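DUF4785 domain-containing protein (Legionella pneumophila subsp. pneumophila, PDB 4KH9) is of unknown function but binds calcium ions and is built from three domains rich in beta strands. Local coordinates at residues F2-Q7 with M271-L276; T66-A71 with V155-S160; L346-L351 with Q362-V367. One frame throughout, in Å; residues are numbered along the deposited sequence.

Contact 1: F2-Q7 with M271-L276; sequences FTLPRQ and MNVKKL
Phe2 and Val273 exchange two backbone hydrogen bonds, Phe2 N to Val273 O and Val273 N to Phe2 O, each 2.9 Å long, which makes them an antiparallel hydrogen-bonded pair. A third bond continues the pairing past the end of the short strand 2-3: Leu4 N gives its hydrogen to Met271 O at 2.8 Å, almost straight at 172°. Between these lies the non-hydrogen-bonded pair Thr3 and Asn272, whose side chains run side by side in the same direction. There the hydroxyl Thr3 OG1 donates to the amide oxygen Asn272 OD1 over 3.0 Å, so a polar link is added on one face of the sheet. Both groups are turned to lie opposite their own carbonyl carbons, with chi1 of -65° for Thr3 and -60° for Asn272.

The other face is apolar. Val273 CG1 meets the edge of the Phe2 ring, 4.2 Å from CD2, and also approaches Leu4 CD1, while Leu4 CD2 lies in the plane of that ring at its edge. Beyond the pair, Leu4 rests on Tyr361, and Phe2 and Val273 on Leu372. The arrangement makes 2-3 an edge strand of a four-stranded antiparallel sheet, beside strand 268-278, in a domain whose family belongs to the E-set clan, consistent with an immunoglobulin-like sandwich.

Contact 2: T66-A71 with V155-S160; sequences TLAPGA and VLDKFS
The carboxylate of Asp157 reaches across to the backbone of Leu67 and Ala68, and its side chain crosses that of Leu67 at about a right angle. Its CG stands anti to the backbone N (chi1 -156°), a turn that carries the two oxygens to successive amides. Leu67 N donates to Asp157 OD2 at 2.7 Å, and Ala68 N to Asp157 OD1 at 3.3 Å. Each oxygen is met on its syn side, the donor nitrogens lying 17° (Leu67 N) and 16° (Ala68 N) out of the carboxylate plane. Leu67 CB sits 3.3 Å from Asp157 OD2, while its branch continues alongside Ser160 OG, whose own polar partner is the backbone N of Thr162.

The type I turn from Asp157 to Ser160 presents a second surface to the loop. The methyl of Ala68 lies against the backbone of Phe159, 3.4 Å from its C. The Phe159 ring offers its edge to the loop, with CD2 3.4 Å from Pro69 O, and Lys158 CG lies over one face, toward the rim. A water between the segments accepts from Phe159 N and lies within hydrogen-bonding reach of Asp157 OD1 and Pro69 O. At the strand end, Ala71 CA comes to 3.3 Å from Leu156 O.

Asp157 OD2 also forms a salt bridge with Arg255 of strand 251-264. One buried carboxylate therefore ties together the loop between strands 62-65 and 72-77, the turn that leaves strand 150-156, and the central domain; this combination of amides and arginine would probably stabilise its negative charge.

Contact 3: L346-L351 with Q362-V367; sequences LGYLRL and QYNQPV
Leu349 and Tyr363 are paired in the beta hairpin formed by strands 345-353 and 358-368, at the edge of a five-stranded antiparallel sheet, consistent with the E-set clan to which the domain's family belongs. Leu349 N bonds to Tyr363 O at 2.9 Å, and Tyr363 N returns the bond to Leu349 O. Farther along, Leu346 and Val367 form a second hydrogen-bonded pair, with Leu346 N 2.8 Å from Val367 O. The register slips by one residue between the two pairs, and the chain from Asn364 to Pro366 takes up the extra residue.

The tightly packed side carries Leu346, Leu349, Tyr363 and Val367, all buried. The CB atoms of Leu349 and Tyr363 lie 4.3 Å apart, and Val367 CG2 meets the Tyr363 ring at its edge, in plane. The backbone N of Gln365 lies over the centre of one face of that ring. Phe331 of strand 325-333 covers Leu346 and Leu349, so this face looks into the interior of the sandwich.

The reverse face is looser and polar, and its residues Gln362 and Asn364 are exposed. Here Arg350 runs extended from CG to NE, its CG 3.9 Å from Gln362 CB. One face of its guanidinium lies over the Tyr348 ring, with CZ 3.6 Å above the ring plane and over its centre. Tyr348 CG occupies the position between its backbone N and carbonyl carbon (chi1 61°), which swings the ring over the arginine, and its OH bonds to Gln298. The edge of the guanidinium is held too: Arg350 NE and NH2 grip the single oxygen Asn364 OD1 at 3.1 and 3.0 Å, with OD1 only 1° out of the guanidinium plane. The two bonds differ at the acceptor, for NE comes nearly along the C=O axis whereas NH2 stands above the carbonyl plane, away from a lone pair.

In the fold
From the N terminus, the chain begins in contact 1 and returns to it at residues 271-276, after lending strand 25-29 to the five-stranded sheet of contact 3 and passing through the N-terminal and central domains. Contact 2 is nested inside this long loop, closing a shorter one, from 66-71 to 155-160, near the junction of those two domains. Contact 3 follows in series, closing the hairpin of 346-351 and 362-367. Contacts 1 and 3 adjoin, with centres about 10 Å apart; Leu4 and Pro5 pack on Tyr363, and Leu4 and Val273 on Leu349, joining the two sheets of the C-terminal domain. Contact 2 lies across the chain's centre, about 55 Å from contact 1, centre to centre.

Contact 1: F2-Q7 with M271-L276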
ATOM      1  N   PHE A   2      27.154  -0.398 -24.072  1.00 60.87           N
ATOM      2  CA  PHE A   2      26.056   0.540 -23.831  1.00 59.15           C
ATOM      3  C   PHE A   2      26.027   0.949 -22.360  1.00 58.92           C
ATOM      4  O   PHE A   2      25.904   0.093 -21.484  1.00 57.22           O
ATOM      5  CB  PHE A   2      24.698  -0.060 -24.259  1.00 61.11           C
ATOM      6  CG  PHE A   2      23.513   0.863 -24.079  1.00 62.94           C
ATOM      7  CD1 PHE A   2      23.215   1.832 -25.029  1.00 67.09           C
ATOM      8  CD2 PHE A   2      22.694   0.759 -22.964  1.00 64.87           C
ATOM      9  CE1 PHE A   2      22.127   2.688 -24.855  1.00 68.31           C
ATOM     10  CE2 PHE A   2      21.610   1.620 -22.789  1.00 67.42           C
ATOM     11  CZ  PHE A   2      21.327   2.572 -23.738  1.00 66.35           C
ATOM     12  N   THR A   3      26.146   2.259 -22.099  1.00 53.97           N
ATOM     13  CA  THR A   3      26.106   2.844 -20.758  1.00 51.56           C
ATOM     14  C   THR A   3      24.636   3.021 -20.366  1.00 53.51           C
ATOM     15  O   THR A   3      23.852   3.622 -21.103  1.00 53.00           O
ATOM     16  CB  THR A   3      26.912   4.169 -20.713  1.00 58.52           C
ATOM     17  OG1 THR A   3      28.290   3.870 -20.944  1.00 59.87           O
ATOM     18  CG2 THR A   3      26.766   4.925 -19.368  1.00 52.21           C
ATOM     19  N   LEU A   4      24.281   2.500 -19.188  1.00 48.68           N
ATOM     20  CA  LEU A   4      22.934   2.559 -18.652  1.00 47.56           C
ATOM     21  C   LEU A   4      22.734   3.841 -17.826  1.00 51.99           C
ATOM     22  O   LEU A   4      23.734   4.414 -17.372  1.00 52.97           O
ATOM     23  CB  LEU A   4      22.687   1.302 -17.796  1.00 46.33           C
ATOM     24  CG  LEU A   4      22.580  -0.010 -18.574  1.00 50.43           C
ATOM     25  CD1 LEU A   4      22.876  -1.191 -17.689  1.00 49.46           C
ATOM     26  CD2 LEU A   4      21.233  -0.151 -19.245  1.00 53.12           C
ATOM     27  N   PRO A   5      21.476   4.313 -17.609  1.00 46.23           N
ATOM     28  CA  PRO A   5      21.284   5.530 -16.788  1.00 45.83           C
ATOM     29  C   PRO A   5      21.939   5.393 -15.410  1.00 51.56           C
ATOM     30  O   PRO A   5      21.780   4.346 -14.772  1.00 51.34           O
ATOM     31  CB  PRO A   5      19.756   5.645 -16.666  1.00 46.26           C
ATOM     32  CG  PRO A   5      19.204   4.864 -17.811  1.00 50.41           C
ATOM     33  CD  PRO A   5      20.188   3.778 -18.106  1.00 46.60           C
ATOM     34  N   ARG A   6      22.715   6.409 -14.970  1.00 48.15           N
ATOM     35  CA  ARG A   6      23.401   6.361 -13.678  1.00 48.08           C
ATOM     36  C   ARG A   6      22.421   6.449 -12.519  1.00 50.96           C
ATOM     37  O   ARG A   6      21.440   7.187 -12.586  1.00 52.07           O
ATOM     38  CB  ARG A   6      24.456   7.479 -13.524  1.00 52.82           C
ATOM     39  CG  ARG A   6      25.616   7.437 -14.514  1.00 72.38           C
ATOM     40  CD  ARG A   6      26.871   8.144 -13.991  1.00 91.69           C
ATOM     41  NE  ARG A   6      26.659   9.562 -13.669  1.00106.03           N
ATOM     42  CZ  ARG A   6      26.889  10.573 -14.505  1.00126.61           C
ATOM     43  NH1 ARG A   6      27.335  10.341 -15.736  1.00119.64           N
ATOM     44  NH2 ARG A   6      26.675  11.823 -14.117  1.00112.50           N
ATOM     45  N   GLN A   7      22.697   5.693 -11.454  1.00 45.52           N
ATOM     46  CA  GLN A   7      21.922   5.671 -10.214  1.00 43.66           C
ATOM     47  C   GLN A   7      22.901   5.577  -9.045  1.00 47.18           C
ATOM     48  O   GLN A   7      23.524   4.532  -8.866  1.00 44.77           O
ATOM     49  CB  GLN A   7      20.892   4.510 -10.204  1.00 44.58           C
ATOM     50  CG  GLN A   7      20.082   4.359  -8.895  1.00 52.18           C
ATOM     51  CD  GLN A   7      19.226   3.094  -8.858  1.00 61.80           C
ATOM     52  OE1 GLN A   7      18.078   3.079  -9.326  1.00 46.96           O
ATOM     53  NE2 GLN A   7      19.760   1.991  -8.309  1.00 50.73           N
HETATM   54  N   MSE A 271      25.609  -0.480 -14.613  1.00 42.14           N
HETATM   55  CA  MSE A 271      26.300   0.649 -15.253  1.00 44.44           C
HETATM   56  C   MSE A 271      26.500   0.487 -16.770  1.00 49.33           C
HETATM   57  O   MSE A 271      26.184   1.405 -17.521  1.00 51.06           O
HETATM   58  CB  MSE A 271      27.665   0.867 -14.594  1.00 48.13           C
HETATM   59  CG  MSE A 271      27.569   1.227 -13.116  1.00 57.70           C
HETATM   60 SE   MSE A 271      29.303   1.201 -12.245  0.75 69.85          SE
HETATM   61  CE  MSE A 271      30.177   2.722 -13.233  1.00 67.54           C
ATOM     62  N   ASN A 272      27.069  -0.630 -17.213  1.00 44.96           N
ATOM     63  CA  ASN A 272      27.379  -0.862 -18.629  1.00 46.23           C
ATOM     64  C   ASN A 272      26.987  -2.262 -19.032  1.00 49.65           C
ATOM     65  O   ASN A 272      27.226  -3.178 -18.259  1.00 49.46           O
ATOM     66  CB  ASN A 272      28.892  -0.668 -18.899  1.00 47.96           C
ATOM     67  CG  ASN A 272      29.451   0.699 -18.589  1.00 77.93           C
ATOM     68  OD1 ASN A 272      29.512   1.588 -19.459  1.00 78.21           O
ATOM     69  ND2 ASN A 272      29.954   0.871 -17.366  1.00 59.98           N
ATOM     70  N   VAL A 273      26.426  -2.445 -20.235  1.00 44.75           N
ATOM     71  CA  VAL A 273      26.056  -3.772 -20.720  1.00 43.70           C
ATOM     72  C   VAL A 273      26.689  -3.948 -22.110  1.00 48.32           C
ATOM     73  O   VAL A 273      26.686  -3.027 -22.929  1.00 47.96           O
ATOM     74  CB  VAL A 273      24.526  -4.066 -20.682  1.00 47.05           C
ATOM     75  CG1 VAL A 273      23.705  -3.011 -21.410  1.00 47.43           C
ATOM     76  CG2 VAL A 273      24.197  -5.468 -21.184  1.00 47.00           C
ATOM     77  N   LYS A 274      27.306  -5.106 -22.327  1.00 45.81           N
ATOM     78  CA  LYS A 274      27.955  -5.439 -23.594  1.00 47.40           C
ATOM     79  C   LYS A 274      27.672  -6.905 -23.917  1.00 52.90           C
ATOM     80  O   LYS A 274      27.446  -7.715 -23.014  1.00 50.99           O
ATOM     81  CB  LYS A 274      29.477  -5.152 -23.510  1.00 49.61           C
ATOM     82  CG  LYS A 274      30.252  -5.295 -24.818  1.00 80.55           C
ATOM     83  CD  LYS A 274      31.767  -5.389 -24.589  1.00 94.33           C
ATOM     84  CE  LYS A 274      32.556  -5.552 -25.872  1.00102.17           C
ATOM     85  NZ  LYS A 274      32.567  -4.313 -26.699  1.00109.56           N
ATOM     86  N   LYS A 275      27.654  -7.227 -25.207  1.00 52.67           N
ATOM     87  CA  LYS A 275      27.497  -8.591 -25.708  1.00 53.54           C
ATOM     88  C   LYS A 275      28.897  -9.186 -25.732  1.00 59.10           C
ATOM     89  O   LYS A 275      29.815  -8.580 -26.290  1.00 58.58           O
ATOM     90  CB  LYS A 275      26.797  -8.591 -27.079  1.00 56.34           C
ATOM     91  CG  LYS A 275      26.549  -9.962 -27.686  1.00 63.85           C
ATOM     92  CD  LYS A 275      25.923  -9.807 -29.075  1.00 71.63           C
ATOM     93  CE  LYS A 275      26.356 -10.908 -30.011  1.00 77.46           C
ATOM     94  NZ  LYS A 275      25.819 -10.728 -31.385  1.00 80.30           N
ATOM     95  N   LEU A 276      29.081 -10.301 -25.011  1.00 57.55           N
ATOM     96  CA  LEU A 276      30.367 -10.991 -24.859  1.00 58.50           C
ATOM     97  C   LEU A 276      30.566 -12.005 -25.983  1.00 63.82           C
ATOM     98  O   LEU A 276      31.664 -12.078 -26.542  1.00 64.20           O
ATOM     99  CB  LEU A 276      30.413 -11.687 -23.469  1.00 57.67           C
ATOM    100  CG  LEU A 276      31.770 -12.163 -22.923  1.00 62.32           C
ATOM    101  CD1 LEU A 276      32.662 -10.995 -22.522  1.00 62.25           C
ATOM    102  CD2 LEU A 276      31.578 -13.049 -21.706  1.00 62.07           C
TER

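Contact 2: T66-A71 with V155-S160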
ATOM      1  N   THR A  66     -22.944   8.975   9.578  1.00 30.89           N
ATOM      2  CA  THR A  66     -23.339   8.249   8.397  1.00 28.82           C
ATOM      3  C   THR A  66     -24.105   9.198   7.487  1.00 30.23           C
ATOM      4  O   THR A  66     -24.737  10.130   7.967  1.00 30.77           O
ATOM      5  CB  THR A  66     -24.148   6.971   8.771  1.00 29.07           C
ATOM      6  OG1 THR A  66     -25.419   7.354   9.271  1.00 29.91           O
ATOM      7  CG2 THR A  66     -23.412   6.055   9.778  1.00 20.43           C
ATOM      8  N   LEU A  67     -24.070   8.939   6.180  1.00 26.58           N
ATOM      9  CA  LEU A  67     -24.743   9.749   5.169  1.00 27.58           C
ATOM     10  C   LEU A  67     -25.868   8.966   4.469  1.00 33.12           C
ATOM     11  O   LEU A  67     -26.679   9.552   3.723  1.00 34.39           O
ATOM     12  CB  LEU A  67     -23.721  10.242   4.126  1.00 27.02           C
ATOM     13  CG  LEU A  67     -22.579  11.115   4.677  1.00 30.79           C
ATOM     14  CD1 LEU A  67     -21.556  11.415   3.592  1.00 28.61           C
ATOM     15  CD2 LEU A  67     -23.134  12.413   5.339  1.00 35.88           C
ATOM     16  N   ALA A  68     -25.925   7.652   4.705  1.00 27.42           N
ATOM     17  CA  ALA A  68     -27.007   6.853   4.132  1.00 26.35           C
ATOM     18  C   ALA A  68     -27.457   5.806   5.114  1.00 30.83           C
ATOM     19  O   ALA A  68     -26.689   5.442   6.004  1.00 30.31           O
ATOM     20  CB  ALA A  68     -26.566   6.217   2.831  1.00 26.64           C
ATOM     21  N   PRO A  69     -28.677   5.254   4.971  1.00 28.99           N
ATOM     22  CA  PRO A  69     -29.088   4.203   5.903  1.00 29.36           C
ATOM     23  C   PRO A  69     -28.263   2.924   5.707  1.00 29.89           C
ATOM     24  O   PRO A  69     -27.640   2.705   4.646  1.00 26.03           O
ATOM     25  CB  PRO A  69     -30.564   3.983   5.556  1.00 32.19           C
ATOM     26  CG  PRO A  69     -30.713   4.413   4.143  1.00 37.14           C
ATOM     27  CD  PRO A  69     -29.733   5.543   3.971  1.00 32.20           C
ATOM     28  N   GLY A  70     -28.262   2.088   6.737  1.00 26.45           N
ATOM     29  CA  GLY A  70     -27.616   0.784   6.660  1.00 25.32           C
ATOM     30  C   GLY A  70     -26.110   0.772   6.646  1.00 25.90           C
ATOM     31  O   GLY A  70     -25.510  -0.140   6.065  1.00 26.46           O
ATOM     32  N   ALA A  71     -25.470   1.723   7.364  1.00 23.10           N
ATOM     33  CA  ALA A  71     -24.029   1.716   7.486  1.00 21.33           C
ATOM     34  C   ALA A  71     -23.583   0.531   8.331  1.00 25.96           C
ATOM     35  O   ALA A  71     -24.337   0.060   9.194  1.00 26.34           O
ATOM     36  CB  ALA A  71     -23.527   3.018   8.097  1.00 22.50           C
ATOM     37  N   VAL A 155     -16.227   2.456  10.161  1.00 26.77           N
ATOM     38  CA  VAL A 155     -17.560   2.775   9.661  1.00 24.92           C
ATOM     39  C   VAL A 155     -17.550   2.652   8.160  1.00 29.23           C
ATOM     40  O   VAL A 155     -16.859   3.410   7.504  1.00 30.54           O
ATOM     41  CB  VAL A 155     -18.053   4.188  10.108  1.00 26.34           C
ATOM     42  CG1 VAL A 155     -19.446   4.497   9.546  1.00 24.76           C
ATOM     43  CG2 VAL A 155     -18.040   4.335  11.645  1.00 25.73           C
ATOM     44  N   LEU A 156     -18.325   1.710   7.624  1.00 27.28           N
ATOM     45  CA  LEU A 156     -18.538   1.552   6.206  1.00 26.15           C
ATOM     46  C   LEU A 156     -19.911   2.150   5.894  1.00 28.32           C
ATOM     47  O   LEU A 156     -20.944   1.601   6.290  1.00 27.67           O
ATOM     48  CB  LEU A 156     -18.407   0.101   5.733  1.00 26.03           C
ATOM     49  CG  LEU A 156     -18.804  -0.156   4.260  1.00 30.84           C
ATOM     50  CD1 LEU A 156     -17.817   0.500   3.293  1.00 30.79           C
ATOM     51  CD2 LEU A 156     -18.977  -1.646   3.989  1.00 31.34           C
ATOM     52  N   ASP A 157     -19.916   3.283   5.199  1.00 23.01           N
ATOM     53  CA  ASP A 157     -21.152   3.970   4.816  1.00 22.19           C
ATOM     54  C   ASP A 157     -21.542   3.374   3.460  1.00 27.83           C
ATOM     55  O   ASP A 157     -21.456   4.011   2.409  1.00 25.79           O
ATOM     56  CB  ASP A 157     -20.893   5.499   4.795  1.00 22.03           C
ATOM     57  CG  ASP A 157     -22.127   6.375   4.985  1.00 30.13           C
ATOM     58  OD1 ASP A 157     -23.255   5.815   5.125  1.00 28.48           O
ATOM     59  OD2 ASP A 157     -21.970   7.605   5.014  1.00 32.42           O
ATOM     60  N   LYS A 158     -21.876   2.089   3.520  1.00 23.92           N
ATOM     61  CA  LYS A 158     -22.146   1.169   2.435  1.00 24.43           C
ATOM     62  C   LYS A 158     -23.057   1.762   1.344  1.00 29.87           C
ATOM     63  O   LYS A 158     -22.816   1.512   0.155  1.00 27.03           O
ATOM     64  CB  LYS A 158     -22.807  -0.119   3.021  1.00 27.05           C
ATOM     65  CG  LYS A 158     -22.867  -1.286   2.052  1.00 30.60           C
ATOM     66  CD  LYS A 158     -23.385  -2.577   2.679  1.00 27.87           C
ATOM     67  CE  LYS A 158     -23.310  -3.687   1.669  1.00 29.21           C
ATOM     68  NZ  LYS A 158     -23.547  -5.025   2.275  1.00 34.01           N
ATOM     69  N   PHE A 159     -24.097   2.521   1.729  1.00 26.70           N
ATOM     70  CA  PHE A 159     -25.022   2.959   0.701  1.00 25.88           C
ATOM     71  C   PHE A 159     -24.897   4.465   0.400  1.00 28.60           C
ATOM     72  O   PHE A 159     -25.737   5.020  -0.320  1.00 29.10           O
ATOM     73  CB  PHE A 159     -26.458   2.561   1.099  1.00 26.85           C
ATOM     74  CG  PHE A 159     -26.592   1.057   1.155  1.00 26.43           C
ATOM     75  CD1 PHE A 159     -26.643   0.297  -0.020  1.00 27.11           C
ATOM     76  CD2 PHE A 159     -26.693   0.395   2.375  1.00 26.43           C
ATOM     77  CE1 PHE A 159     -26.776  -1.085   0.032  1.00 26.26           C
ATOM     78  CE2 PHE A 159     -26.822  -0.992   2.424  1.00 27.64           C
ATOM     79  CZ  PHE A 159     -26.862  -1.726   1.251  1.00 25.46           C
ATOM     80  N   SER A 160     -23.804   5.088   0.864  1.00 24.09           N
ATOM     81  CA  SER A 160     -23.474   6.476   0.544  1.00 25.22           C
ATOM     82  C   SER A 160     -22.850   6.591  -0.836  1.00 28.98           C
ATOM     83  O   SER A 160     -22.115   5.691  -1.255  1.00 27.24           O
ATOM     84  CB  SER A 160     -22.506   7.040   1.576  1.00 27.22           C
ATOM     85  OG  SER A 160     -22.187   8.377   1.228  1.00 29.25           O
TER
HETATM   86  O   HOH W   1     -24.662   3.502   4.489  1.00 26.34           O

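Contact 3: L346-L351 with Q362-V367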
ATOM      1  N   LEU A 346      17.293  -6.683 -26.112  1.00 49.68           N
ATOM      2  CA  LEU A 346      17.067  -6.882 -24.680  1.00 48.49           C
ATOM      3  C   LEU A 346      15.914  -6.004 -24.261  1.00 51.28           C
ATOM      4  O   LEU A 346      16.027  -4.776 -24.365  1.00 50.84           O
ATOM      5  CB  LEU A 346      18.334  -6.579 -23.841  1.00 48.01           C
ATOM      6  CG  LEU A 346      19.537  -7.498 -24.019  1.00 52.59           C
ATOM      7  CD1 LEU A 346      20.737  -6.970 -23.244  1.00 52.88           C
ATOM      8  CD2 LEU A 346      19.209  -8.900 -23.599  1.00 53.84           C
ATOM      9  N   GLY A 347      14.805  -6.628 -23.847  1.00 46.81           N
ATOM     10  CA  GLY A 347      13.590  -5.926 -23.418  1.00 45.57           C
ATOM     11  C   GLY A 347      13.756  -5.121 -22.138  1.00 48.68           C
ATOM     12  O   GLY A 347      13.233  -4.007 -22.006  1.00 48.69           O
ATOM     13  N   TYR A 348      14.481  -5.691 -21.167  1.00 43.46           N
ATOM     14  CA  TYR A 348      14.737  -4.998 -19.916  1.00 42.01           C
ATOM     15  C   TYR A 348      15.980  -5.544 -19.252  1.00 44.32           C
ATOM     16  O   TYR A 348      16.472  -6.613 -19.613  1.00 42.82           O
ATOM     17  CB  TYR A 348      13.527  -5.079 -18.940  1.00 42.69           C
ATOM     18  CG  TYR A 348      13.115  -6.467 -18.502  1.00 43.58           C
ATOM     19  CD1 TYR A 348      13.884  -7.184 -17.592  1.00 44.31           C
ATOM     20  CD2 TYR A 348      11.896  -7.010 -18.899  1.00 45.36           C
ATOM     21  CE1 TYR A 348      13.479  -8.430 -17.130  1.00 43.25           C
ATOM     22  CE2 TYR A 348      11.465  -8.250 -18.421  1.00 46.40           C
ATOM     23  CZ  TYR A 348      12.264  -8.959 -17.542  1.00 52.55           C
ATOM     24  OH  TYR A 348      11.861 -10.191 -17.091  1.00 53.98           O
ATOM     25  N   LEU A 349      16.468  -4.786 -18.267  1.00 40.44           N
ATOM     26  CA  LEU A 349      17.558  -5.106 -17.364  1.00 39.58           C
ATOM     27  C   LEU A 349      17.108  -4.743 -15.957  1.00 41.40           C
ATOM     28  O   LEU A 349      16.976  -3.559 -15.639  1.00 39.39           O
ATOM     29  CB  LEU A 349      18.855  -4.394 -17.752  1.00 40.25           C
ATOM     30  CG  LEU A 349      19.480  -4.797 -19.079  1.00 46.96           C
ATOM     31  CD1 LEU A 349      20.616  -3.882 -19.409  1.00 48.42           C
ATOM     32  CD2 LEU A 349      19.942  -6.249 -19.059  1.00 49.81           C
ATOM     33  N   ARG A 350      16.807  -5.764 -15.147  1.00 38.26           N
ATOM     34  CA  ARG A 350      16.305  -5.609 -13.771  1.00 37.26           C
ATOM     35  C   ARG A 350      17.263  -6.243 -12.755  1.00 38.43           C
ATOM     36  O   ARG A 350      17.748  -7.359 -12.977  1.00 37.57           O
ATOM     37  CB  ARG A 350      14.911  -6.245 -13.645  1.00 36.85           C
ATOM     38  CG  ARG A 350      13.861  -5.458 -14.420  1.00 54.46           C
ATOM     39  CD  ARG A 350      12.484  -6.077 -14.412  1.00 61.31           C
ATOM     40  NE  ARG A 350      11.607  -5.328 -15.311  1.00 71.08           N
ATOM     41  CZ  ARG A 350      10.455  -5.780 -15.791  1.00 80.92           C
ATOM     42  NH1 ARG A 350      10.020  -6.989 -15.461  1.00 66.67           N
ATOM     43  NH2 ARG A 350       9.740  -5.036 -16.622  1.00 64.33           N
ATOM     44  N   LEU A 351      17.528  -5.536 -11.653  1.00 32.48           N
ATOM     45  CA  LEU A 351      18.391  -6.064 -10.615  1.00 31.55           C
ATOM     46  C   LEU A 351      17.599  -6.132  -9.307  1.00 33.73           C
ATOM     47  O   LEU A 351      17.046  -5.128  -8.871  1.00 32.98           O
ATOM     48  CB  LEU A 351      19.679  -5.223 -10.480  1.00 31.39           C
ATOM     49  CG  LEU A 351      20.732  -5.751  -9.497  1.00 35.86           C
ATOM     50  CD1 LEU A 351      21.445  -6.971 -10.057  1.00 34.38           C
ATOM     51  CD2 LEU A 351      21.759  -4.685  -9.220  1.00 42.61           C
ATOM     52  N   GLN A 362      16.295  -0.825 -12.452  1.00 36.43           N
ATOM     53  CA  GLN A 362      15.642  -1.346 -13.638  1.00 37.48           C
ATOM     54  C   GLN A 362      15.780  -0.383 -14.797  1.00 42.54           C
ATOM     55  O   GLN A 362      15.709   0.837 -14.634  1.00 42.31           O
ATOM     56  CB  GLN A 362      14.169  -1.702 -13.407  1.00 38.66           C
ATOM     57  CG  GLN A 362      13.291  -0.616 -12.793  1.00 56.40           C
ATOM     58  CD  GLN A 362      12.043  -1.206 -12.187  1.00 74.05           C
ATOM     59  OE1 GLN A 362      11.335  -2.010 -12.809  1.00 68.65           O
ATOM     60  NE2 GLN A 362      11.746  -0.809 -10.953  1.00 64.04           N
ATOM     61  N   TYR A 363      16.007  -0.965 -15.962  1.00 40.28           N
ATOM     62  CA  TYR A 363      16.047  -0.307 -17.248  1.00 40.78           C
ATOM     63  C   TYR A 363      15.046  -1.048 -18.125  1.00 46.83           C
ATOM     64  O   TYR A 363      15.307  -2.179 -18.520  1.00 44.79           O
ATOM     65  CB  TYR A 363      17.473  -0.272 -17.822  1.00 43.20           C
ATOM     66  CG  TYR A 363      17.545   0.540 -19.090  1.00 48.52           C
ATOM     67  CD1 TYR A 363      17.341   1.915 -19.072  1.00 51.70           C
ATOM     68  CD2 TYR A 363      17.773  -0.071 -20.317  1.00 50.53           C
ATOM     69  CE1 TYR A 363      17.382   2.667 -20.244  1.00 55.75           C
ATOM     70  CE2 TYR A 363      17.826   0.671 -21.493  1.00 52.97           C
ATOM     71  CZ  TYR A 363      17.647   2.043 -21.451  1.00 63.98           C
ATOM     72  OH  TYR A 363      17.673   2.773 -22.613  1.00 70.35           O
ATOM     73  N   ASN A 364      13.873  -0.435 -18.369  1.00 47.16           N
ATOM     74  CA  ASN A 364      12.769  -1.051 -19.116  1.00 48.97           C
ATOM     75  C   ASN A 364      12.626  -0.493 -20.549  1.00 55.98           C
ATOM     76  O   ASN A 364      11.519  -0.479 -21.099  1.00 55.73           O
ATOM     77  CB  ASN A 364      11.457  -0.862 -18.356  1.00 49.22           C
ATOM     78  CG  ASN A 364      11.503  -1.417 -16.960  1.00 74.49           C
ATOM     79  OD1 ASN A 364      11.543  -2.637 -16.749  1.00 72.16           O
ATOM     80  ND2 ASN A 364      11.532  -0.525 -15.979  1.00 59.59           N
ATOM     81  N   GLN A 365      13.735  -0.048 -21.148  1.00 54.18           N
ATOM     82  CA  GLN A 365      13.734   0.412 -22.532  1.00 55.22           C
ATOM     83  C   GLN A 365      14.400  -0.634 -23.432  1.00 60.74           C
ATOM     84  O   GLN A 365      15.398  -1.221 -23.007  1.00 59.06           O
ATOM     85  CB  GLN A 365      14.448   1.765 -22.682  1.00 56.84           C
ATOM     86  CG  GLN A 365      13.619   2.996 -22.354  1.00 75.15           C
ATOM     87  CD  GLN A 365      14.395   4.236 -22.741  1.00105.67           C
ATOM     88  OE1 GLN A 365      15.138   4.811 -21.936  1.00103.95           O
ATOM     89  NE2 GLN A 365      14.299   4.638 -24.007  1.00 99.90           N
ATOM     90  N   PRO A 366      13.898  -0.866 -24.680  1.00 60.82           N
ATOM     91  CA  PRO A 366      14.562  -1.830 -25.582  1.00 61.23           C
ATOM     92  C   PRO A 366      16.016  -1.456 -25.880  1.00 64.60           C
ATOM     93  O   PRO A 366      16.331  -0.273 -26.050  1.00 64.07           O
ATOM     94  CB  PRO A 366      13.720  -1.745 -26.864  1.00 63.98           C
ATOM     95  CG  PRO A 366      12.397  -1.229 -26.422  1.00 68.11           C
ATOM     96  CD  PRO A 366      12.726  -0.251 -25.341  1.00 62.89           C
ATOM     97  N   VAL A 367      16.914  -2.456 -25.892  1.00 61.11           N
ATOM     98  CA  VAL A 367      18.331  -2.263 -26.228  1.00 60.85           C
ATOM     99  C   VAL A 367      18.644  -3.237 -27.340  1.00 63.25           C
ATOM    100  O   VAL A 367      18.673  -4.442 -27.106  1.00 60.77           O
ATOM    101  CB  VAL A 367      19.360  -2.367 -25.053  1.00 64.57           C
ATOM    102  CG1 VAL A 367      20.767  -2.004 -25.526  1.00 64.97           C
ATOM    103  CG2 VAL A 367      18.978  -1.482 -23.876  1.00 63.69           C
TER